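Local coordinates for pectinesterase 1 (Solanum lycopersicum, PDB 1XG2), which removes methyl esters from cell-wall pectin by hydrolysis and may prepare fruit cell walls for softening by polygalacturonase during ripening, at residues A112-A117 against Y135-R140; F156-V161 against Q191-S196; N72-S77 against P105-A110. All blocks are in the same frame, centred on the assembly; numbering follows the deposited sequence.

Contact 1: A112-A117 against Y135-R140; sequences ALRVGA and YAHSQR
The ring of Tyr135 and the guanidinium of Arg114 stand nearly perpendicular, their planes 84° apart, while the two side chains run side by side from neighbouring strands of the parallel beta-helix. Arg114 CD meets the phenol obliquely, 3.7 Å from Tyr135 CD2. Beyond this pair, Phe156 stacks on the Tyr135 ring, and Phe80 takes both the cation-pi contact of Arg114 and, through its backbone O, a hydrogen bond from Arg114 NE. At the edge of the His137 imidazole, in its plane, Ser138 OG is hydrogen-bonded to ND1 at 2.8 Å. NE2 is hydrogen-bonded to Thr114 OG1 of the inhibitor chain, so both ring nitrogens have partners.

The backbones pair as consecutive coils of the beta-helix do. Tyr135 N donates to Leu113 O at 2.9 Å and Val115 N to Tyr135 O. Ala136 is the centre of an inverse gamma turn, and the next residue, His137, still gives its N-H to Val115 O. Arg114 and Tyr135 lie on one face of the sheet, Val115 and Ala136 on the other, where Val115 packs on Gln141 and Tyr143 of strand 140-144. Farther on, Gln139, bent at chi2 (-74°), lays CG 3.4 Å from Gly116 O and CB against the carbonyl carbon of Ala117. A water then bridges the two segments, donating to Gly116 O at 3.0 Å and lying 2.7 Å from Ser138 OG, the same hydroxyl that meets the His137 ring.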
ATOM      1  N   ALA A 112      -8.392  -8.947   2.879  1.00  9.66           N
ATOM      2  CA  ALA A 112      -8.030  -9.560   4.148  1.00  8.95           C
ATOM      3  C   ALA A 112      -7.272  -8.558   5.017  1.00  9.01           C
ATOM      4  O   ALA A 112      -7.766  -8.126   6.067  1.00  9.91           O
ATOM      5  CB  ALA A 112      -7.221 -10.824   3.930  1.00  9.28           C
ATOM      6  N   LEU A 113      -6.096  -8.153   4.561  1.00  9.10           N
ATOM      7  CA  LEU A 113      -5.258  -7.212   5.289  1.00  9.13           C
ATOM      8  C   LEU A 113      -5.028  -5.923   4.508  1.00  9.11           C
ATOM      9  O   LEU A 113      -4.606  -5.956   3.353  1.00  9.07           O
ATOM     10  CB  LEU A 113      -3.903  -7.854   5.579  1.00  8.91           C
ATOM     11  CG  LEU A 113      -2.844  -7.000   6.282  1.00  9.71           C
ATOM     12  CD1 LEU A 113      -3.238  -6.691   7.713  1.00 10.44           C
ATOM     13  CD2 LEU A 113      -1.513  -7.727   6.225  1.00 11.24           C
ATOM     14  N   ARG A 114      -5.264  -4.792   5.160  1.00  8.91           N
ATOM     15  CA  ARG A 114      -4.810  -3.504   4.644  1.00  9.16           C
ATOM     16  C   ARG A 114      -3.746  -2.929   5.561  1.00  9.08           C
ATOM     17  O   ARG A 114      -3.930  -2.833   6.770  1.00  7.78           O
ATOM     18  CB  ARG A 114      -5.948  -2.508   4.486  1.00  9.40           C
ATOM     19  CG  ARG A 114      -5.474  -1.083   4.220  1.00 10.16           C
ATOM     20  CD  ARG A 114      -6.565  -0.169   3.706  1.00 12.23           C
ATOM     21  NE  ARG A 114      -7.656  -0.032   4.668  1.00 12.22           N
ATOM     22  CZ  ARG A 114      -7.610   0.708   5.781  1.00 12.72           C
ATOM     23  NH1 ARG A 114      -6.531   1.408   6.101  1.00 13.03           N
ATOM     24  NH2 ARG A 114      -8.673   0.754   6.579  1.00 12.78           N
ATOM     25  N   VAL A 115      -2.628  -2.541   4.967  1.00  9.15           N
ATOM     26  CA  VAL A 115      -1.570  -1.872   5.698  1.00  9.34           C
ATOM     27  C   VAL A 115      -1.275  -0.519   5.065  1.00  9.79           C
ATOM     28  O   VAL A 115      -1.004  -0.439   3.872  1.00  9.15           O
ATOM     29  CB  VAL A 115      -0.310  -2.731   5.726  1.00  9.73           C
ATOM     30  CG1 VAL A 115       0.771  -2.059   6.542  1.00 11.76           C
ATOM     31  CG2 VAL A 115      -0.629  -4.135   6.301  1.00 10.16           C
ATOM     32  N   GLY A 116      -1.351   0.530   5.882  1.00  9.88           N
ATOM     33  CA  GLY A 116      -0.888   1.875   5.550  1.00 10.23           C
ATOM     34  C   GLY A 116      -0.010   2.430   6.671  1.00 10.60           C
ATOM     35  O   GLY A 116      -0.031   3.624   6.948  1.00 10.90           O
ATOM     36  N   ALA A 117       0.769   1.541   7.291  1.00 10.37           N
ATOM     37  CA  ALA A 117       1.638   1.829   8.413  1.00 10.42           C
ATOM     38  C   ALA A 117       3.072   1.829   7.926  1.00 10.46           C
ATOM     39  O   ALA A 117       3.544   0.855   7.331  1.00 10.71           O
ATOM     40  CB  ALA A 117       1.472   0.768   9.504  1.00 10.75           C
ATOM     41  N   TYR A 135      -4.035  -5.338   0.588  1.00  8.89           N
ATOM     42  CA  TYR A 135      -3.989  -3.925   0.255  1.00  8.85           C
ATOM     43  C   TYR A 135      -2.788  -3.296   0.950  1.00  9.03           C
ATOM     44  O   TYR A 135      -2.904  -2.773   2.066  1.00  7.99           O
ATOM     45  CB  TYR A 135      -5.293  -3.253   0.730  1.00  8.60           C
ATOM     46  CG  TYR A 135      -5.695  -1.958   0.055  1.00  8.80           C
ATOM     47  CD1 TYR A 135      -4.828  -1.245  -0.759  1.00  8.77           C
ATOM     48  CD2 TYR A 135      -6.991  -1.469   0.219  1.00 10.37           C
ATOM     49  CE1 TYR A 135      -5.230  -0.065  -1.380  1.00 11.69           C
ATOM     50  CE2 TYR A 135      -7.403  -0.309  -0.390  1.00  9.38           C
ATOM     51  CZ  TYR A 135      -6.533   0.395  -1.185  1.00 11.37           C
ATOM     52  OH  TYR A 135      -6.987   1.552  -1.775  1.00 15.30           O
ATOM     53  N   ALA A 136      -1.633  -3.392   0.294  1.00  9.36           N
ATOM     54  CA  ALA A 136      -0.429  -2.725   0.733  1.00  9.53           C
ATOM     55  C   ALA A 136      -0.555  -1.307   0.216  1.00 10.00           C
ATOM     56  O   ALA A 136      -0.057  -0.975  -0.864  1.00 10.31           O
ATOM     57  CB  ALA A 136       0.797  -3.424   0.168  1.00 10.06           C
ATOM     58  N   HIS A 137      -1.259  -0.501   1.008  1.00  9.80           N
ATOM     59  CA  HIS A 137      -1.857   0.765   0.595  1.00  9.74           C
ATOM     60  C   HIS A 137      -0.818   1.868   0.382  1.00  9.59           C
ATOM     61  O   HIS A 137      -0.778   2.520  -0.663  1.00  8.60           O
ATOM     62  CB  HIS A 137      -2.902   1.197   1.636  1.00  9.65           C
ATOM     63  CG  HIS A 137      -3.561   2.503   1.333  1.00 11.16           C
ATOM     64  ND1 HIS A 137      -2.916   3.708   1.467  1.00 14.48           N
ATOM     65  CD2 HIS A 137      -4.813   2.794   0.909  1.00 15.28           C
ATOM     66  CE1 HIS A 137      -3.730   4.686   1.106  1.00 15.82           C
ATOM     67  NE2 HIS A 137      -4.890   4.159   0.765  1.00 12.88           N
ATOM     68  N   SER A 138       0.024   2.068   1.381  1.00  9.28           N
ATOM     69  CA  SER A 138       0.958   3.184   1.379  1.00  9.00           C
ATOM     70  C   SER A 138       1.981   2.951   2.450  1.00  9.20           C
ATOM     71  O   SER A 138       1.838   2.035   3.268  1.00  9.08           O
ATOM     72  CB  SER A 138       0.227   4.510   1.618  1.00  9.12           C
ATOM     73  OG  SER A 138      -0.584   4.442   2.775  1.00  8.59           O
ATOM     74  N   GLN A 139       3.003   3.797   2.440  1.00  9.01           N
ATOM     75  CA  GLN A 139       4.130   3.759   3.372  1.00  9.38           C
ATOM     76  C   GLN A 139       5.047   2.570   3.102  1.00  8.89           C
ATOM     77  O   GLN A 139       4.850   1.827   2.140  1.00  8.32           O
ATOM     78  CB  GLN A 139       3.692   3.811   4.852  1.00  9.60           C
ATOM     79  CG  GLN A 139       2.606   4.823   5.206  1.00 12.42           C
ATOM     80  CD  GLN A 139       3.076   6.281   5.226  1.00 15.64           C
ATOM     81  OE1 GLN A 139       4.059   6.632   4.586  1.00 17.89           O
ATOM     82  NE2 GLN A 139       2.341   7.132   5.935  1.00 14.78           N
ATOM     83  N   ARG A 140       6.088   2.432   3.924  1.00  8.92           N
ATOM     84  CA  ARG A 140       7.115   1.411   3.713  1.00  8.66           C
ATOM     85  C   ARG A 140       6.790   0.150   4.508  1.00  8.58           C
ATOM     86  O   ARG A 140       6.576   0.208   5.723  1.00  9.08           O
ATOM     87  CB  ARG A 140       8.501   1.921   4.099  1.00  8.59           C
ATOM     88  CG  ARG A 140       9.054   2.968   3.152  1.00  9.60           C
ATOM     89  CD  ARG A 140      10.246   3.743   3.694  1.00  9.53           C
ATOM     90  NE  ARG A 140       9.903   4.553   4.853  1.00 10.78           N
ATOM     91  CZ  ARG A 140      10.641   5.563   5.347  1.00 10.74           C
ATOM     92  NH1 ARG A 140      11.790   5.918   4.789  1.00 12.03           N
ATOM     93  NH2 ARG A 140      10.206   6.226   6.398  1.00 11.24           N
TER
HETATM   94  O   HOH W   1      -1.100   5.733   5.140  1.00 14.31           O

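Contact 2: F156-V161 against Q191-S196; sequences FGNAAV and QATGTS
Gln191 brings its amide obliquely to that of Asn158, the planes 53° apart; Asp110 of the inhibitor chain joins them, one carboxylate oxygen accepting from Gln191 NE2 and the other from Asn158 ND2. Ala192 centres an inverse gamma turn, and its carbonyl O lies 3.7 Å from Ala160 CB. Thr193 crosses Asn158 at about a right angle: OG1 lies between the backbone N and the carbonyl carbon (chi1 53°), which turns it to Asn158 OD1, where it donates at 2.7 Å from above the carbonyl plane, while CG2 sits beside Asn158 O. At Gly194 the parallel ladder begins, with N bonded to Ala159 O at 3.1 Å and O accepting from Val161 N. Thr195 lies alongside Val161, its OG1 3.5 Å from Val161 CG1; the hydroxyl also donates to a water that gives a hydrogen bond to Ala159 O, so that carbonyl is gripped twice. Ser196 N continues the pairing, bonding to Val161 O at 2.9 Å, and its OG is bonded to Phe292 O. Strands 160-164 and 194-198 are neighbours in one parallel sheet, from successive coils of the right-handed beta-helix of the pectinesterases, the turns before them forming part of the inhibitor-binding surface.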
ATOM      1  N   PHE A 156      -2.060  -5.337  -4.024  1.00  9.80           N
ATOM      2  CA  PHE A 156      -2.372  -4.088  -4.708  1.00  9.28           C
ATOM      3  C   PHE A 156      -2.232  -2.886  -3.786  1.00  9.13           C
ATOM      4  O   PHE A 156      -2.228  -3.032  -2.569  1.00  8.99           O
ATOM      5  CB  PHE A 156      -3.782  -4.150  -5.318  1.00  9.37           C
ATOM      6  CG  PHE A 156      -4.885  -4.003  -4.317  1.00  9.30           C
ATOM      7  CD1 PHE A 156      -5.646  -2.837  -4.264  1.00 10.72           C
ATOM      8  CD2 PHE A 156      -5.160  -5.012  -3.421  1.00  9.21           C
ATOM      9  CE1 PHE A 156      -6.662  -2.683  -3.335  1.00  9.58           C
ATOM     10  CE2 PHE A 156      -6.183  -4.868  -2.494  1.00 10.91           C
ATOM     11  CZ  PHE A 156      -6.942  -3.702  -2.458  1.00  8.89           C
ATOM     12  N   GLY A 157      -2.130  -1.699  -4.382  1.00  8.99           N
ATOM     13  CA  GLY A 157      -1.929  -0.470  -3.631  1.00  9.49           C
ATOM     14  C   GLY A 157      -0.705   0.291  -4.116  1.00  9.59           C
ATOM     15  O   GLY A 157      -0.224   0.067  -5.222  1.00 10.03           O
ATOM     16  N   ASN A 158      -0.183   1.167  -3.269  1.00  9.42           N
ATOM     17  CA  ASN A 158       0.929   2.021  -3.642  1.00  9.20           C
ATOM     18  C   ASN A 158       1.909   2.217  -2.495  1.00  9.46           C
ATOM     19  O   ASN A 158       2.489   3.292  -2.337  1.00  8.88           O
ATOM     20  CB  ASN A 158       0.397   3.362  -4.138  1.00  9.37           C
ATOM     21  CG  ASN A 158       1.443   4.199  -4.835  1.00  9.41           C
ATOM     22  OD1 ASN A 158       2.345   3.651  -5.508  1.00 13.63           O
ATOM     23  ND2 ASN A 158       1.371   5.513  -4.674  1.00  6.96           N
ATOM     24  N   ALA A 159       2.115   1.154  -1.715  1.00  9.98           N
ATOM     25  CA  ALA A 159       3.195   1.143  -0.718  1.00  9.93           C
ATOM     26  C   ALA A 159       4.543   1.142  -1.414  1.00  9.51           C
ATOM     27  O   ALA A 159       4.633   0.830  -2.591  1.00  8.99           O
ATOM     28  CB  ALA A 159       3.093  -0.101   0.169  1.00  9.99           C
ATOM     29  N   ALA A 160       5.593   1.507  -0.687  1.00  9.18           N
ATOM     30  CA  ALA A 160       6.926   1.061  -1.048  1.00  9.47           C
ATOM     31  C   ALA A 160       7.102  -0.225  -0.246  1.00  9.40           C
ATOM     32  O   ALA A 160       7.165  -0.192   0.986  1.00  9.41           O
ATOM     33  CB  ALA A 160       7.962   2.080  -0.678  1.00  9.90           C
ATOM     34  N   VAL A 161       7.143  -1.352  -0.944  1.00  9.34           N
ATOM     35  CA  VAL A 161       6.999  -2.649  -0.303  1.00  9.44           C
ATOM     36  C   VAL A 161       7.898  -3.712  -0.926  1.00  9.81           C
ATOM     37  O   VAL A 161       7.975  -3.847  -2.149  1.00  9.92           O
ATOM     38  CB  VAL A 161       5.501  -3.121  -0.305  1.00  9.31           C
ATOM     39  CG1 VAL A 161       4.968  -3.278  -1.707  1.00 10.18           C
ATOM     40  CG2 VAL A 161       5.344  -4.425   0.459  1.00  8.56           C
ATOM     41  N   GLN A 191       6.510   9.823  -7.044  1.00 12.42           N
ATOM     42  CA  GLN A 191       6.336   8.984  -5.869  1.00 12.29           C
ATOM     43  C   GLN A 191       7.386   7.864  -5.845  1.00 11.82           C
ATOM     44  O   GLN A 191       7.535   7.133  -6.818  1.00 11.48           O
ATOM     45  CB  GLN A 191       4.924   8.370  -5.834  1.00 12.70           C
ATOM     46  CG  GLN A 191       3.757   9.342  -5.662  1.00 12.34           C
ATOM     47  CD  GLN A 191       2.395   8.630  -5.684  1.00 12.46           C
ATOM     48  OE1 GLN A 191       2.024   7.989  -6.681  1.00 17.65           O
ATOM     49  NE2 GLN A 191       1.664   8.730  -4.592  1.00 11.09           N
ATOM     50  N   ALA A 192       8.096   7.727  -4.728  1.00 11.16           N
ATOM     51  CA  ALA A 192       9.114   6.669  -4.584  1.00 11.02           C
ATOM     52  C   ALA A 192       8.499   5.379  -4.026  1.00 10.63           C
ATOM     53  O   ALA A 192       8.891   4.857  -2.964  1.00 11.57           O
ATOM     54  CB  ALA A 192      10.255   7.131  -3.725  1.00 11.06           C
ATOM     55  N   THR A 193       7.543   4.850  -4.770  1.00 10.58           N
ATOM     56  CA  THR A 193       6.799   3.679  -4.344  1.00  9.99           C
ATOM     57  C   THR A 193       6.898   2.605  -5.399  1.00  9.98           C
ATOM     58  O   THR A 193       7.370   2.842  -6.514  1.00 10.01           O
ATOM     59  CB  THR A 193       5.344   4.043  -4.124  1.00 10.23           C
ATOM     60  OG1 THR A 193       4.832   4.680  -5.300  1.00  9.09           O
ATOM     61  CG2 THR A 193       5.209   5.089  -3.031  1.00  9.84           C
ATOM     62  N   GLY A 194       6.413   1.426  -5.042  1.00  9.72           N
ATOM     63  CA  GLY A 194       6.402   0.289  -5.936  1.00 10.14           C
ATOM     64  C   GLY A 194       6.446  -1.010  -5.175  1.00  9.93           C
ATOM     65  O   GLY A 194       6.687  -1.037  -3.977  1.00 10.70           O
ATOM     66  N   THR A 195       6.236  -2.102  -5.894  1.00 10.55           N
ATOM     67  CA  THR A 195       6.224  -3.429  -5.305  1.00  9.72           C
ATOM     68  C   THR A 195       7.416  -4.223  -5.805  1.00  9.70           C
ATOM     69  O   THR A 195       7.630  -4.368  -6.993  1.00  9.60           O
ATOM     70  CB  THR A 195       4.931  -4.140  -5.676  1.00  9.42           C
ATOM     71  OG1 THR A 195       3.836  -3.546  -4.967  1.00  9.33           O
ATOM     72  CG2 THR A 195       4.950  -5.602  -5.240  1.00  9.42           C
ATOM     73  N   SER A 196       8.163  -4.781  -4.872  1.00 10.20           N
ATOM     74  CA  SER A 196       9.326  -5.588  -5.193  1.00 10.28           C
ATOM     75  C   SER A 196       9.120  -6.965  -4.575  1.00 10.29           C
ATOM     76  O   SER A 196       8.818  -7.078  -3.394  1.00 10.32           O
ATOM     77  CB  SER A 196      10.578  -4.932  -4.620  1.00 11.09           C
ATOM     78  OG  SER A 196      11.704  -5.783  -4.740  1.00 11.80           O
TER
HETATM   79  O   HOH W   2       3.135  -0.968  -4.063  1.00 10.36           O

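Contact 3: N72-S77 against P105-A110; sequences NVVDGS and PAKDQA
The backbones of 72-77 and 105-110 meet at Val73 N, which donates to Gln109 O at 2.9 Å, and at Val74 N, whose bond to Lys107 O is weak at 3.4 Å; both residues belong to a type I turn from Val73 to Gly76, which packs against the 3-10 segment 105-107. Lys107 carries most of the side-chain contact. Its chain, bent at chi2 (-65°) and extended beyond, passes over the Asn72 amide, with CB 3.5 Å from Asn72 CG and CD near OD1. Val74 crosses the same chain at about a right angle, CG1 lying 3.8 Å from Lys107 CD. At its end, Lys107 NZ makes a salt bridge of 2.9 Å with Asp75 OD1, on the syn lone pair.

Asp75 is also tied to Asn72 twice. Asn72 OD1 accepts from Asp75 N, the Asx motif, and Asn72 ND2 donates to Asp75 OD2 at 2.8 Å, approaching from above the carboxylate plane. The carboxylate is therefore gripped at both oxygens, and the Asn72 amide, which donates to Ser70 O as well, is fixed in its rotation. Gln109 lies against Val73: its OE1 touches Val73 CB at 3.5 Å, and Val73 CG2 reaches Gln109 CB. Both side chains also touch Thr79, and Gln109 packs on Asp132, the predicted proton donor; Gln109 and Thr79 are probable substrate-binding residues. The two loops project from successive coils of the beta-helix, the first joining strand 65-69 to strand 85-87, the second joining strand 98-101 to strand 113-115.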
ATOM      1  N   ASN A  72     -17.121  -6.743   1.834  1.00 14.72           N
ATOM      2  CA  ASN A  72     -16.876  -6.821   0.408  1.00 15.07           C
ATOM      3  C   ASN A  72     -17.638  -5.752  -0.350  1.00 15.40           C
ATOM      4  O   ASN A  72     -18.606  -5.177   0.155  1.00 15.30           O
ATOM      5  CB  ASN A  72     -17.239  -8.209  -0.125  1.00 14.97           C
ATOM      6  CG  ASN A  72     -18.724  -8.533   0.031  1.00 15.75           C
ATOM      7  OD1 ASN A  72     -19.530  -8.169  -0.821  1.00 16.60           O
ATOM      8  ND2 ASN A  72     -19.080  -9.218   1.114  1.00 12.79           N
ATOM      9  N   VAL A  73     -17.205  -5.512  -1.575  1.00 16.33           N
ATOM     10  CA  VAL A  73     -17.739  -4.430  -2.393  1.00 17.20           C
ATOM     11  C   VAL A  73     -19.158  -4.737  -2.865  1.00 17.80           C
ATOM     12  O   VAL A  73     -19.997  -3.838  -2.935  1.00 17.94           O
ATOM     13  CB  VAL A  73     -16.776  -4.118  -3.588  1.00 17.29           C
ATOM     14  CG1 VAL A  73     -17.466  -3.365  -4.723  1.00 18.37           C
ATOM     15  CG2 VAL A  73     -15.579  -3.307  -3.082  1.00 17.46           C
ATOM     16  N   VAL A  74     -19.431  -5.993  -3.177  1.00 18.27           N
ATOM     17  CA  VAL A  74     -20.765  -6.369  -3.642  1.00 19.21           C
ATOM     18  C   VAL A  74     -21.852  -6.038  -2.602  1.00 20.00           C
ATOM     19  O   VAL A  74     -22.934  -5.550  -2.965  1.00 20.10           O
ATOM     20  CB  VAL A  74     -20.803  -7.842  -4.086  1.00 19.49           C
ATOM     21  CG1 VAL A  74     -22.237  -8.428  -4.037  1.00 20.17           C
ATOM     22  CG2 VAL A  74     -20.206  -7.963  -5.484  1.00 19.33           C
ATOM     23  N   ASP A  75     -21.533  -6.217  -1.318  1.00 19.71           N
ATOM     24  CA  ASP A  75     -22.484  -5.998  -0.224  1.00 19.95           C
ATOM     25  C   ASP A  75     -22.495  -4.560   0.270  1.00 19.57           C
ATOM     26  O   ASP A  75     -23.216  -4.228   1.215  1.00 20.21           O
ATOM     27  CB  ASP A  75     -22.163  -6.932   0.956  1.00 20.07           C
ATOM     28  CG  ASP A  75     -22.411  -8.394   0.636  1.00 21.12           C
ATOM     29  OD1 ASP A  75     -23.126  -8.686  -0.359  1.00 22.41           O
ATOM     30  OD2 ASP A  75     -21.914  -9.323   1.324  1.00 21.07           O
ATOM     31  N   GLY A  76     -21.683  -3.707  -0.345  1.00 19.19           N
ATOM     32  CA  GLY A  76     -21.746  -2.282  -0.105  1.00 18.98           C
ATOM     33  C   GLY A  76     -20.584  -1.651   0.639  1.00 18.91           C
ATOM     34  O   GLY A  76     -20.629  -0.448   0.916  1.00 18.69           O
ATOM     35  N   SER A  77     -19.548  -2.431   0.970  1.00 18.03           N
ATOM     36  CA  SER A  77     -18.331  -1.842   1.516  1.00 17.59           C
ATOM     37  C   SER A  77     -17.494  -1.209   0.414  1.00 16.54           C
ATOM     38  O   SER A  77     -17.545  -1.645  -0.728  1.00 16.98           O
ATOM     39  CB  SER A  77     -17.475  -2.889   2.235  1.00 17.45           C
ATOM     40  OG  SER A  77     -16.330  -2.278   2.805  1.00 17.69           O
ATOM     41  N   PRO A 105     -14.973 -15.197  -4.362  1.00 16.82           N
ATOM     42  CA  PRO A 105     -14.786 -14.520  -5.650  1.00 17.80           C
ATOM     43  C   PRO A 105     -16.027 -13.786  -6.188  1.00 18.41           C
ATOM     44  O   PRO A 105     -15.883 -12.731  -6.830  1.00 18.95           O
ATOM     45  CB  PRO A 105     -14.353 -15.650  -6.596  1.00 17.61           C
ATOM     46  CG  PRO A 105     -14.622 -16.907  -5.909  1.00 18.26           C
ATOM     47  CD  PRO A 105     -14.791 -16.652  -4.458  1.00 17.06           C
ATOM     48  N   ALA A 106     -17.220 -14.306  -5.908  1.00 18.41           N
ATOM     49  CA  ALA A 106     -18.454 -13.675  -6.387  1.00 18.33           C
ATOM     50  C   ALA A 106     -18.775 -12.351  -5.666  1.00 17.72           C
ATOM     51  O   ALA A 106     -19.654 -11.621  -6.094  1.00 17.18           O
ATOM     52  CB  ALA A 106     -19.636 -14.656  -6.277  1.00 18.73           C
ATOM     53  N   LYS A 107     -18.056 -12.025  -4.591  1.00 16.73           N
ATOM     54  CA  LYS A 107     -18.254 -10.736  -3.904  1.00 16.35           C
ATOM     55  C   LYS A 107     -17.294  -9.627  -4.351  1.00 15.96           C
ATOM     56  O   LYS A 107     -17.276  -8.536  -3.767  1.00 16.00           O
ATOM     57  CB  LYS A 107     -18.163 -10.942  -2.395  1.00 16.23           C
ATOM     58  CG  LYS A 107     -19.272 -11.854  -1.821  1.00 17.82           C
ATOM     59  CD  LYS A 107     -20.673 -11.248  -1.975  1.00 18.53           C
ATOM     60  CE  LYS A 107     -21.694 -11.956  -1.080  1.00 19.77           C
ATOM     61  NZ  LYS A 107     -23.032 -11.398  -1.261  1.00 19.44           N
ATOM     62  N   ASP A 108     -16.489  -9.917  -5.374  1.00 15.73           N
ATOM     63  CA  ASP A 108     -15.513  -8.977  -5.930  1.00 15.90           C
ATOM     64  C   ASP A 108     -14.514  -8.526  -4.846  1.00 14.92           C
ATOM     65  O   ASP A 108     -14.095  -9.346  -4.020  1.00 15.00           O
ATOM     66  CB  ASP A 108     -16.216  -7.801  -6.630  1.00 16.14           C
ATOM     67  CG  ASP A 108     -17.077  -8.254  -7.801  1.00 18.76           C
ATOM     68  OD1 ASP A 108     -16.841  -9.354  -8.331  1.00 21.92           O
ATOM     69  OD2 ASP A 108     -18.013  -7.569  -8.243  1.00 19.56           O
ATOM     70  N   GLN A 109     -14.122  -7.252  -4.836  1.00 14.13           N
ATOM     71  CA  GLN A 109     -13.082  -6.790  -3.900  1.00 13.25           C
ATOM     72  C   GLN A 109     -13.454  -7.055  -2.445  1.00 12.80           C
ATOM     73  O   GLN A 109     -14.483  -6.572  -1.938  1.00 11.95           O
ATOM     74  CB  GLN A 109     -12.780  -5.301  -4.077  1.00 13.25           C
ATOM     75  CG  GLN A 109     -12.303  -4.925  -5.471  1.00 14.21           C
ATOM     76  CD  GLN A 109     -13.384  -4.280  -6.335  1.00 16.33           C
ATOM     77  OE1 GLN A 109     -14.557  -4.672  -6.271  1.00 22.45           O
ATOM     78  NE2 GLN A 109     -13.004  -3.303  -7.123  1.00 11.74           N
ATOM     79  N   ALA A 110     -12.597  -7.814  -1.763  1.00 11.58           N
ATOM     80  CA  ALA A 110     -12.819  -8.159  -0.374  1.00 11.32           C
ATOM     81  C   ALA A 110     -11.449  -8.421   0.292  1.00 10.93           C
ATOM     82  O   ALA A 110     -10.890  -9.500   0.166  1.00 10.80           O
ATOM     83  CB  ALA A 110     -13.718  -9.380  -0.289  1.00 11.44           C
TER

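How the contacts relate
Contact 3, contact 1 and contact 2 follow one another along the chain, on successive coils of the beta-helix. Contacts 1 and 2 lie with centres about 10 Å apart and touch directly: strands 134-136 and 155-157 are neighbours in one sheet, and beyond them His137 O and Asn158 N (3.0 Å) and Gln139 O and Ala160 N (2.9 Å) make probable hydrogen bonds. Both contacts also meet the inhibitor chain. The centre of contact 3 stands about 19 Å from that of contact 1 and about 24 Å from that of contact 2. All three lie near the probable substrate site: contact 3 itself contributes Gln109, Tyr135 is about 4 Å (side chains) from the probable substrate-binding residues Thr79 and Trp223, and Asn158 about 6 Å from Trp223.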